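Local coordinates for putative DNA binding protein (Bacteroides thetaiotaomicron VPI-5482, PDB 3HTN) that is of uncertain function but binds metal ions such as nickel and, as a PCC (DUF296) family protein, may bind DNA, at residues 54-59 / 69-74; 93-98 / 109-114; 130-135 / 143-148. All blocks are in the same frame, centred on the assembly; numbering follows the deposited sequence.

Contact 1: residues 54-59 / 69-74. With SO4 (sulfate ion), chain E.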
loop_
_atom_site.group_PDB
_atom_site.type_symbol
_atom_site.label_atom_id
_atom_site.label_comp_id
_atom_site.label_asym_id
_atom_site.label_seq_id
_atom_site.Cartn_x
_atom_site.Cartn_y
_atom_site.Cartn_z
ATOM N N GLU A 54 8.912 -3.609 -18.147
ATOM C CA GLU A 54 10.232 -3.071 -17.850
ATOM C C GLU A 54 10.110 -2.244 -16.577
ATOM O O GLU A 54 9.105 -1.571 -16.372
ATOM C CB GLU A 54 10.766 -2.240 -19.018
ATOM C CG GLU A 54 12.239 -1.891 -18.894
ATOM C CD GLU A 54 12.874 -1.530 -20.222
ATOM O OE1 GLU A 54 12.642 -2.260 -21.223
ATOM O OE2 GLU A 54 13.620 -0.524 -20.260
ATOM N N LEU A 55 11.125 -2.319 -15.720
ATOM C CA LEU A 55 11.150 -1.617 -14.446
ATOM C C LEU A 55 12.532 -1.128 -14.149
ATOM O O LEU A 55 13.477 -1.885 -14.328
ATOM C CB LEU A 55 10.801 -2.601 -13.330
ATOM C CG LEU A 55 10.825 -2.095 -11.889
ATOM C CD1 LEU A 55 9.766 -1.008 -11.641
ATOM C CD2 LEU A 55 10.677 -3.243 -10.911
ATOM N N THR A 56 12.646 0.104 -13.667
ATOM C CA THR A 56 13.927 0.597 -13.183
ATOM C C THR A 56 13.740 1.047 -11.737
ATOM O O THR A 56 12.902 1.911 -11.447
ATOM C CB THR A 56 14.494 1.739 -14.005
ATOM O OG1 THR A 56 14.570 1.326 -15.374
ATOM C CG2 THR A 56 15.909 2.104 -13.509
ATOM N N LEU A 57 14.561 0.474 -10.853
ATOM C CA LEU A 57 14.632 0.832 -9.440
ATOM C C LEU A 57 15.962 1.448 -9.127
ATOM O O LEU A 57 16.947 1.153 -9.802
ATOM C CB LEU A 57 14.441 -0.403 -8.564
ATOM C CG LEU A 57 13.169 -1.220 -8.771
ATOM C CD1 LEU A 57 13.208 -2.501 -7.920
ATOM C CD2 LEU A 57 11.895 -0.370 -8.513
ATOM N N ARG A 58 16.003 2.310 -8.115
ATOM C CA ARG A 58 17.244 2.898 -7.620
ATOM C C ARG A 58 17.510 2.463 -6.200
ATOM O O ARG A 58 16.615 2.549 -5.352
ATOM C CB ARG A 58 17.181 4.414 -7.646
ATOM C CG ARG A 58 18.434 5.078 -7.093
ATOM C CD ARG A 58 18.532 6.523 -7.426
ATOM N NE ARG A 58 18.769 6.725 -8.844
ATOM C CZ ARG A 58 18.802 7.905 -9.468
ATOM N NH1 ARG A 58 18.517 9.015 -8.836
ATOM N NH2 ARG A 58 19.056 7.963 -10.751
ATOM N N PHE A 59 18.754 2.073 -5.930
ATOM C CA PHE A 59 19.211 1.823 -4.558
ATOM C C PHE A 59 20.327 2.816 -4.244
ATOM O O PHE A 59 21.349 2.845 -4.879
ATOM C CB PHE A 59 19.673 0.389 -4.331
ATOM C CG PHE A 59 19.782 0.032 -2.884
ATOM C CD1 PHE A 59 18.666 -0.391 -2.198
ATOM C CD2 PHE A 59 20.994 0.125 -2.209
ATOM C CE1 PHE A 59 18.746 -0.718 -0.840
ATOM C CE2 PHE A 59 21.043 -0.187 -0.856
ATOM C CZ PHE A 59 19.925 -0.597 -0.207
ATOM N N ASP A 69 21.064 2.008 -10.411
ATOM C CA ASP A 69 19.799 1.920 -11.078
ATOM C C ASP A 69 19.735 0.589 -11.797
ATOM O O ASP A 69 20.514 0.341 -12.725
ATOM C CB ASP A 69 19.666 3.063 -12.077
ATOM C CG ASP A 69 19.622 4.433 -11.417
ATOM O OD1 ASP A 69 19.542 4.518 -10.192
ATOM O OD2 ASP A 69 19.634 5.427 -12.202
ATOM N N LYS A 70 18.816 -0.269 -11.361
ATOM C CA LYS A 70 18.687 -1.583 -11.976
ATOM C C LYS A 70 17.411 -1.683 -12.803
ATOM O O LYS A 70 16.318 -1.408 -12.295
ATOM C CB LYS A 70 18.717 -2.703 -10.935
ATOM C CG LYS A 70 18.846 -4.095 -11.593
ATOM C CD LYS A 70 19.246 -5.157 -10.609
ATOM C CE LYS A 70 19.387 -6.495 -11.302
ATOM N NZ LYS A 70 19.952 -7.525 -10.416
ATOM N N THR A 71 17.575 -2.093 -14.055
ATOM C CA THR A 71 16.484 -2.227 -14.996
ATOM C C THR A 71 16.229 -3.691 -15.234
ATOM O O THR A 71 17.106 -4.428 -15.639
ATOM C CB THR A 71 16.773 -1.516 -16.314
ATOM O OG1 THR A 71 16.924 -0.114 -16.057
ATOM C CG2 THR A 71 15.641 -1.751 -17.352
ATOM N N PHE A 72 14.993 -4.098 -14.963
ATOM C CA PHE A 72 14.515 -5.450 -15.233
ATOM C C PHE A 72 13.708 -5.431 -16.497
ATOM O O PHE A 72 12.908 -4.530 -16.696
ATOM C CB PHE A 72 13.659 -5.915 -14.058
ATOM C CG PHE A 72 14.388 -5.932 -12.754
ATOM C CD1 PHE A 72 14.460 -4.771 -11.970
ATOM C CD2 PHE A 72 14.984 -7.092 -12.300
ATOM C CE1 PHE A 72 15.143 -4.755 -10.779
ATOM C CE2 PHE A 72 15.679 -7.088 -11.080
ATOM C CZ PHE A 72 15.742 -5.897 -10.333
ATOM N N ARG A 73 13.931 -6.410 -17.371
ATOM C CA ARG A 73 13.278 -6.496 -18.659
ATOM C C ARG A 73 12.590 -7.839 -18.773
ATOM O O ARG A 73 13.139 -8.811 -19.270
ATOM C CB ARG A 73 14.322 -6.297 -19.743
ATOM C CG ARG A 73 14.881 -4.885 -19.671
ATOM C CD ARG A 73 15.749 -4.586 -20.838
ATOM N NE ARG A 73 17.024 -5.284 -20.721
ATOM C CZ ARG A 73 17.957 -5.296 -21.667
ATOM N NH1 ARG A 73 17.806 -4.610 -22.787
ATOM N NH2 ARG A 73 19.069 -5.975 -21.483
ATOM N N GLU A 74 11.377 -7.863 -18.244
ATOM C CA GLU A 74 10.560 -9.059 -18.107
ATOM C C GLU A 74 9.154 -8.640 -17.724
ATOM O O GLU A 74 8.942 -7.499 -17.306
ATOM C CB GLU A 74 11.161 -9.949 -17.006
ATOM C CG GLU A 74 11.146 -9.323 -15.631
ATOM C CD GLU A 74 11.947 -10.092 -14.656
ATOM O OE1 GLU A 74 13.173 -9.903 -14.642
ATOM O OE2 GLU A 74 11.379 -10.896 -13.895
HETATM S S SO4 E . 18.214 -10.623 -11.406
HETATM O O1 SO4 E . 17.506 -10.219 -12.585
HETATM O O2 SO4 E . 18.413 -12.078 -11.287
HETATM O O3 SO4 E . 17.503 -10.154 -10.201
HETATM O O4 SO4 E . 19.559 -9.985 -11.454
#
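Arg-58 and Asp-69 meet side by side, the guanidinium turned only 11° from the carboxylate plane. NE of Arg-58 reaches OD1 of Asp-69 at 2.7 Å and its NH2 reaches OD2 at 3.0 Å, each on the syn lone pair, making a two-pronged salt bridge. The bend in the arginine at chi3 (-69°) turns this edge of the guanidinium onto the acid. One step along the same face, Thr-56 OG1 and Thr-71 OG1 share a hydrogen bond of 2.8 Å.

These pairs decorate a beta hairpin, strands 54-60 and 67-72, whose short segments run at 164°. Leu-55/Phe-72 and Leu-57/Lys-70 are its hydrogen-bonded pairs and put their side chains on the other face, where Leu-57 CD1 approaches CE1 of Phe-72 at 4.1 Å. Tyr-105 of the second subunit packs on Leu-57, Lys-70 and Phe-72. Lys-70, extended throughout, sends NZ to O4 of a sulfate, probably from the crystallisation liquor, at 2.7 Å, and Arg-102 also binds that ion. Arg-58 touches His-111, a residue known to bind iron(III), though none is bound to it here, while NH1 of the arginine bonds a bound pentaethylene glycol.

Contact 2: residues 93-98 / 109-114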
loop_
_atom_site.group_PDB
_atom_site.type_symbol
_atom_site.label_atom_id
_atom_site.label_comp_id
_atom_site.label_asym_id
_atom_site.label_seq_id
_atom_site.Cartn_x
_atom_site.Cartn_y
_atom_site.Cartn_z
ATOM N N TYR A 93 6.909 17.110 -8.120
ATOM C CA TYR A 93 7.904 16.187 -7.597
ATOM C C TYR A 93 7.165 14.946 -7.119
ATOM O O TYR A 93 6.315 15.038 -6.242
ATOM C CB TYR A 93 8.676 16.812 -6.442
ATOM C CG TYR A 93 9.842 15.952 -6.037
ATOM C CD1 TYR A 93 9.722 14.980 -5.061
ATOM C CD2 TYR A 93 11.071 16.106 -6.637
ATOM C CE1 TYR A 93 10.789 14.200 -4.680
ATOM C CE2 TYR A 93 12.164 15.312 -6.264
ATOM C CZ TYR A 93 12.012 14.360 -5.284
ATOM O OH TYR A 93 13.074 13.566 -4.911
ATOM N N LEU A 94 7.448 13.810 -7.749
ATOM C CA LEU A 94 6.875 12.545 -7.349
ATOM C C LEU A 94 7.919 11.716 -6.620
ATOM O O LEU A 94 9.052 11.646 -7.045
ATOM C CB LEU A 94 6.411 11.751 -8.560
ATOM C CG LEU A 94 5.333 12.391 -9.402
ATOM C CD1 LEU A 94 4.865 11.395 -10.469
ATOM C CD2 LEU A 94 4.202 12.833 -8.526
ATOM N N HIS A 95 7.531 11.098 -5.504
ATOM C CA HIS A 95 8.354 10.151 -4.790
ATOM C C HIS A 95 7.543 8.871 -4.709
ATOM O O HIS A 95 6.564 8.823 -3.991
ATOM C CB HIS A 95 8.720 10.695 -3.413
ATOM C CG HIS A 95 9.697 9.856 -2.666
ATOM N ND1 HIS A 95 9.843 9.939 -1.302
ATOM C CD2 HIS A 95 10.530 8.864 -3.079
ATOM C CE1 HIS A 95 10.756 9.059 -0.911
ATOM N NE2 HIS A 95 11.205 8.411 -1.974
ATOM N N LEU A 96 7.952 7.881 -5.495
ATOM C CA LEU A 96 7.199 6.661 -5.692
ATOM C C LEU A 96 8.065 5.468 -5.394
ATOM O O LEU A 96 9.192 5.384 -5.864
ATOM C CB LEU A 96 6.731 6.569 -7.159
ATOM C CG LEU A 96 5.959 7.763 -7.728
ATOM C CD1 LEU A 96 5.602 7.522 -9.200
ATOM C CD2 LEU A 96 4.719 8.058 -6.870
ATOM N N HIS A 97 7.544 4.555 -4.589
ATOM C CA HIS A 97 8.137 3.263 -4.382
ATOM C C HIS A 97 7.203 2.186 -4.933
ATOM O O HIS A 97 6.032 2.444 -5.231
ATOM C CB HIS A 97 8.414 3.032 -2.896
ATOM C CG HIS A 97 9.559 3.824 -2.346
ATOM N ND1 HIS A 97 10.169 3.501 -1.155
ATOM C CD2 HIS A 97 10.235 4.889 -2.839
ATOM C CE1 HIS A 97 11.155 4.362 -0.932
ATOM N NE2 HIS A 97 11.255 5.170 -1.971
ATOM N N ILE A 98 7.708 0.977 -5.092
ATOM C CA ILE A 98 6.944 -0.042 -5.754
ATOM C C ILE A 98 7.362 -1.407 -5.270
ATOM O O ILE A 98 8.508 -1.607 -4.858
ATOM C CB ILE A 98 7.140 0.089 -7.293
ATOM C CG1 ILE A 98 6.073 -0.625 -8.127
ATOM C CG2 ILE A 98 8.584 -0.351 -7.744
ATOM C CD1 ILE A 98 6.172 -0.349 -9.618
ATOM N N ALA A 109 11.346 -4.982 -4.733
ATOM C CA ALA A 109 10.842 -3.779 -4.103
ATOM C C ALA A 109 11.906 -2.712 -4.060
ATOM O O ALA A 109 13.097 -3.003 -3.884
ATOM C CB ALA A 109 10.383 -4.080 -2.674
ATOM N N GLY A 110 11.458 -1.464 -4.165
ATOM C CA GLY A 110 12.354 -0.353 -4.045
ATOM C C GLY A 110 11.822 0.966 -4.524
ATOM O O GLY A 110 10.648 1.118 -4.775
ATOM N N HIS A 111 12.737 1.921 -4.673
ATOM C CA HIS A 111 12.435 3.262 -5.152
ATOM C C HIS A 111 12.304 3.222 -6.660
ATOM O O HIS A 111 13.216 2.816 -7.353
ATOM C CB HIS A 111 13.538 4.205 -4.714
ATOM C CG HIS A 111 13.544 5.543 -5.383
ATOM N ND1 HIS A 111 12.410 6.220 -5.775
ATOM C CD2 HIS A 111 14.580 6.373 -5.635
ATOM C CE1 HIS A 111 12.763 7.399 -6.269
ATOM N NE2 HIS A 111 14.073 7.502 -6.210
ATOM N N LEU A 112 11.132 3.617 -7.149
ATOM C CA LEU A 112 10.802 3.559 -8.553
ATOM C C LEU A 112 11.320 4.738 -9.347
ATOM O O LEU A 112 11.027 5.891 -9.012
ATOM C CB LEU A 112 9.277 3.528 -8.706
ATOM C CG LEU A 112 8.714 3.561 -10.114
ATOM C CD1 LEU A 112 9.117 2.301 -10.929
ATOM C CD2 LEU A 112 7.193 3.736 -10.053
ATOM N N LEU A 113 12.070 4.461 -10.410
ATOM C CA LEU A 113 12.455 5.491 -11.391
ATOM C C LEU A 113 11.591 5.491 -12.634
ATOM O O LEU A 113 11.245 6.550 -13.151
ATOM C CB LEU A 113 13.911 5.327 -11.833
ATOM C CG LEU A 113 14.979 5.503 -10.745
ATOM C CD1 LEU A 113 16.351 5.494 -11.412
ATOM C CD2 LEU A 113 14.756 6.806 -9.933
ATOM N N SER A 114 11.258 4.304 -13.115
ATOM C CA SER A 114 10.443 4.173 -14.306
ATOM C C SER A 114 9.900 2.774 -14.437
ATOM O O SER A 114 10.412 1.836 -13.834
ATOM C CB SER A 114 11.271 4.491 -15.544
ATOM O OG SER A 114 12.327 3.564 -15.713
HETATM O O HOH W 1 10.087 8.033 -7.470
#
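His-111 sits against His-95 and His-97 in a buried pairing of neighbouring strands, 91-101 and 107-117, near the centre of the chain. The three rings form an aromatic cluster on one face of the sheet. In the conformer of His-111 described, His-95 directs its edge at the face of His-111 in an offset T-shaped pair, with planes at 84° and centroids 5.6 Å apart. His-97 instead receives the backbone of its partner: CA of His-111 lies over the imidazole face, 4.0 Å from its centroid, a CH-pi contact. With CG of His-111 anti to the backbone N (chi1 167°), the ring of this conformer swings toward Leu-96, and ND1 makes a weak, fairly straight bond of 3.3 Å to the carbonyl O of Leu-96. That oxygen also accepts the N-H of Leu-112 at 2.9 Å.

The strands belong to an antiparallel hairpin of the PCC-domain sheet, but their segments cross at 130°, so regular pairing is confined to His-97/His-111 and Ile-98/Gly-110. Where they part, a water bridges Leu-96 N and Leu-112 O.

On the reverse face Leu-112 CD2 packs on Leu-96 CB and Leu-112 CB on Ile-98 CG2, both at 4.1 Å, with helix 28-39 alongside. NE2 of His-95 and NE2 of His-97 ligate nickel; their ND1 atoms donate to Glu-122 and to the Ile-78 carbonyl of the second subunit, which should fix the rotation of both imidazoles. His-111 is an iron(III) ligand in a structure of this protein.

Contact 3: residues 130-135 / 143-148. With SO4 (sulfate ion), chain G.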
loop_
_atom_site.group_PDB
_atom_site.type_symbol
_atom_site.label_atom_id
_atom_site.label_comp_id
_atom_site.label_asym_id
_atom_site.label_seq_id
_atom_site.Cartn_x
_atom_site.Cartn_y
_atom_site.Cartn_z
ATOM N N GLU A 130 -3.069 21.624 -1.409
ATOM C CA GLU A 130 -2.189 22.389 -0.523
ATOM C C GLU A 130 -0.757 22.242 -1.007
ATOM O O GLU A 130 -0.385 21.213 -1.546
ATOM C CB GLU A 130 -2.224 21.844 0.897
ATOM C CG GLU A 130 -3.541 21.894 1.613
ATOM C CD GLU A 130 -3.889 23.248 2.161
ATOM O OE1 GLU A 130 -3.137 24.217 1.915
ATOM O OE2 GLU A 130 -4.926 23.334 2.854
ATOM N N ARG A 131 0.057 23.262 -0.761
ATOM C CA ARG A 131 1.472 23.235 -1.138
ATOM C C ARG A 131 2.273 22.383 -0.164
ATOM O O ARG A 131 2.073 22.482 1.036
ATOM C CB ARG A 131 2.049 24.654 -1.139
ATOM C CG ARG A 131 3.576 24.776 -1.246
ATOM C CD ARG A 131 3.987 26.230 -1.264
ATOM N NE ARG A 131 5.443 26.385 -1.313
ATOM C CZ ARG A 131 6.186 26.262 -2.413
ATOM N NH1 ARG A 131 5.618 25.954 -3.574
ATOM N NH2 ARG A 131 7.505 26.453 -2.356
ATOM N N ILE A 132 3.141 21.523 -0.691
ATOM C CA ILE A 132 4.164 20.819 0.114
ATOM C C ILE A 132 5.399 20.816 -0.759
ATOM O O ILE A 132 5.367 20.304 -1.874
ATOM C CB ILE A 132 3.823 19.374 0.499
ATOM C CG1 ILE A 132 2.533 19.313 1.321
ATOM C CG2 ILE A 132 4.975 18.769 1.303
ATOM C CD1 ILE A 132 2.113 17.886 1.683
ATOM N N SER A 133 6.470 21.430 -0.279
ATOM C CA SER A 133 7.717 21.539 -1.020
ATOM C C SER A 133 8.763 20.630 -0.407
ATOM O O SER A 133 8.479 19.799 0.473
ATOM C CB SER A 133 8.206 22.996 -1.041
ATOM O OG SER A 133 9.331 23.203 -1.912
ATOM N N ARG A 134 9.971 20.756 -0.935
ATOM C CA ARG A 134 11.092 19.968 -0.509
ATOM C C ARG A 134 12.359 20.753 -0.606
ATOM O O ARG A 134 12.472 21.684 -1.398
ATOM C CB ARG A 134 11.232 18.771 -1.413
ATOM C CG ARG A 134 10.195 17.749 -1.118
ATOM C CD ARG A 134 10.517 16.548 -1.823
ATOM N NE ARG A 134 9.435 15.597 -1.772
ATOM C CZ ARG A 134 9.383 14.532 -0.994
ATOM N NH1 ARG A 134 10.321 14.287 -0.136
ATOM N NH2 ARG A 134 8.357 13.703 -1.107
ATOM N N THR A 135 13.338 20.322 0.178
ATOM C CA THR A 135 14.646 20.942 0.185
ATOM C C THR A 135 15.680 19.852 0.142
ATOM O O THR A 135 15.616 18.890 0.932
ATOM C CB THR A 135 14.833 21.774 1.445
ATOM O OG1 THR A 135 13.916 22.855 1.385
ATOM C CG2 THR A 135 16.270 22.321 1.580
ATOM N N ASN A 143 16.186 14.698 -1.171
ATOM C CA ASN A 143 15.189 15.748 -1.186
ATOM C C ASN A 143 14.158 15.458 -0.100
ATOM O O ASN A 143 13.327 14.574 -0.237
ATOM C CB ASN A 143 14.520 15.781 -2.548
ATOM C CG ASN A 143 15.492 16.088 -3.646
ATOM O OD1 ASN A 143 16.275 17.017 -3.528
ATOM N ND2 ASN A 143 15.420 15.340 -4.724
ATOM N N ILE A 144 14.203 16.245 0.963
ATOM C CA ILE A 144 13.407 16.000 2.166
ATOM C C ILE A 144 12.231 16.957 2.252
ATOM O O ILE A 144 12.350 18.128 1.903
ATOM C CB ILE A 144 14.331 16.139 3.436
ATOM C CG1 ILE A 144 15.481 15.119 3.400
ATOM C CG2 ILE A 144 13.576 15.993 4.761
ATOM C CD1 ILE A 144 15.064 13.676 3.321
ATOM N N TYR A 145 11.073 16.466 2.674
ATOM C CA TYR A 145 9.922 17.322 2.867
ATOM C C TYR A 145 10.313 18.609 3.599
ATOM O O TYR A 145 11.042 18.578 4.592
ATOM C CB TYR A 145 8.852 16.601 3.678
ATOM C CG TYR A 145 7.858 15.746 2.955
ATOM C CD1 TYR A 145 7.313 16.120 1.721
ATOM C CD2 TYR A 145 7.322 14.642 3.602
ATOM C CE1 TYR A 145 6.325 15.354 1.119
ATOM C CE2 TYR A 145 6.331 13.896 3.025
ATOM C CZ TYR A 145 5.833 14.271 1.783
ATOM O OH TYR A 145 4.810 13.590 1.185
ATOM N N ASP A 146 9.802 19.730 3.105
ATOM C CA ASP A 146 10.007 21.032 3.728
ATOM C C ASP A 146 8.635 21.684 3.811
ATOM O O ASP A 146 8.077 22.097 2.780
ATOM C CB ASP A 146 10.986 21.845 2.907
ATOM C CG ASP A 146 11.386 23.126 3.588
ATOM O OD1 ASP A 146 10.539 23.708 4.287
ATOM O OD2 ASP A 146 12.547 23.547 3.439
ATOM N N PHE A 147 8.074 21.713 5.018
ATOM C CA PHE A 147 6.733 22.233 5.221
ATOM C C PHE A 147 6.733 23.759 5.392
ATOM O O PHE A 147 5.676 24.362 5.480
ATOM C CB PHE A 147 6.071 21.571 6.441
ATOM C CG PHE A 147 5.980 20.039 6.358
ATOM C CD1 PHE A 147 5.451 19.401 5.238
ATOM C CD2 PHE A 147 6.425 19.257 7.411
ATOM C CE1 PHE A 147 5.369 18.004 5.178
ATOM C CE2 PHE A 147 6.340 17.875 7.369
ATOM C CZ PHE A 147 5.815 17.238 6.249
ATOM N N GLU A 148 7.906 24.384 5.410
ATOM C CA GLU A 148 8.030 25.839 5.560
ATOM C C GLU A 148 8.149 26.617 4.266
ATOM O O GLU A 148 7.612 27.733 4.165
ATOM C CB GLU A 148 9.264 26.159 6.379
ATOM C CG GLU A 148 9.351 25.482 7.729
ATOM C CD GLU A 148 8.249 25.879 8.653
ATOM O OE1 GLU A 148 7.915 27.089 8.703
ATOM O OE2 GLU A 148 7.710 24.980 9.333
HETATM S S SO4 G . 8.846 24.764 -5.340
HETATM O O1 SO4 G . 10.319 24.822 -5.125
HETATM O O2 SO4 G . 8.585 24.299 -6.726
HETATM O O3 SO4 G . 8.260 26.095 -5.189
HETATM O O4 SO4 G . 8.198 23.983 -4.285
HETATM O O HOH W 2 3.718 23.143 3.235
HETATM O O HOH W 3 6.122 23.710 2.003
#
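The C-terminal beta hairpin, strands 133-137 and 142-146, forms a two-stranded sheet of its own beside the main one, and Arg-134 lying flat on Tyr-145 is its central side-chain contact. The guanidinium and ring planes differ by 18°, with CZ of Arg-134 4.2 Å from the ring centroid and off-centre, a stacked cation-pi pair. Chi4 of the arginine, -103°, turns the otherwise extended chain's flat end onto the ring. NH1 adds a weak, bent bond to the carbonyl O of Asn-143 at 3.0 Å. Its stronger partner is Glu-122 of the second subunit, in a salt bridge, while NE donates to Ser-86; stack and bonds together should hold the group's orientation.

Ile-132 meets the same tyrosine with its CG2 methyl, 3.6 Å from CD1 of Tyr-145, and this methyl also reaches the edge of the Phe-147 ring. Lys-12 and Ile-19 of the second subunit pack on Ile-132 and Tyr-145 respectively, so these residues lie at the subunit interface.

Backbone bonds join Thr-135 and Ile-144 in both directions. Asp-146 N donates to the carbonyl O of Ser-133. On the return side of the Ser-133/Asp-146 pair a water accepts from Ser-133 N and lies 2.7 Å from Asp-146 O.

Arg-131 holds O3 of a sulfate, probably from the crystallisation liquor, with both NH1 and NH2, and Ser-133 OG donates to O4 of the same sulfate at 2.7 Å. Asp-146 uses both oxygens: OD1 accepts from Glu-148 N at 2.9 Å, an Asx turn, and OD2 accepts a hydrogen bond from Thr-135 OG1 at 2.6 Å, on its anti side and 20° out of the carboxylate plane.

How the contacts relate
From the N terminus the three contacts follow in series, each closing a hairpin before the next opens, with no nesting or crossing. Contact 1 closes the loop between strands 54-60 and 67-72, the latter an outermost strand of the main sheet within the chain. Contact 2 closes that between 91-101 and 107-117; strand 107-117 borders 54-60, and Leu-57 CD2 packs on Ile-98 CG2 at 3.4 Å. Contact 3 closes the separate C-terminal hairpin and joins contact 2 through Tyr-93 OH and Asn-143 ND2, 2.9 Å apart. Contacts 1 and 3 lie on opposite sides of the chain's centre, about 27 Å between centres, and all three touch the second subunit.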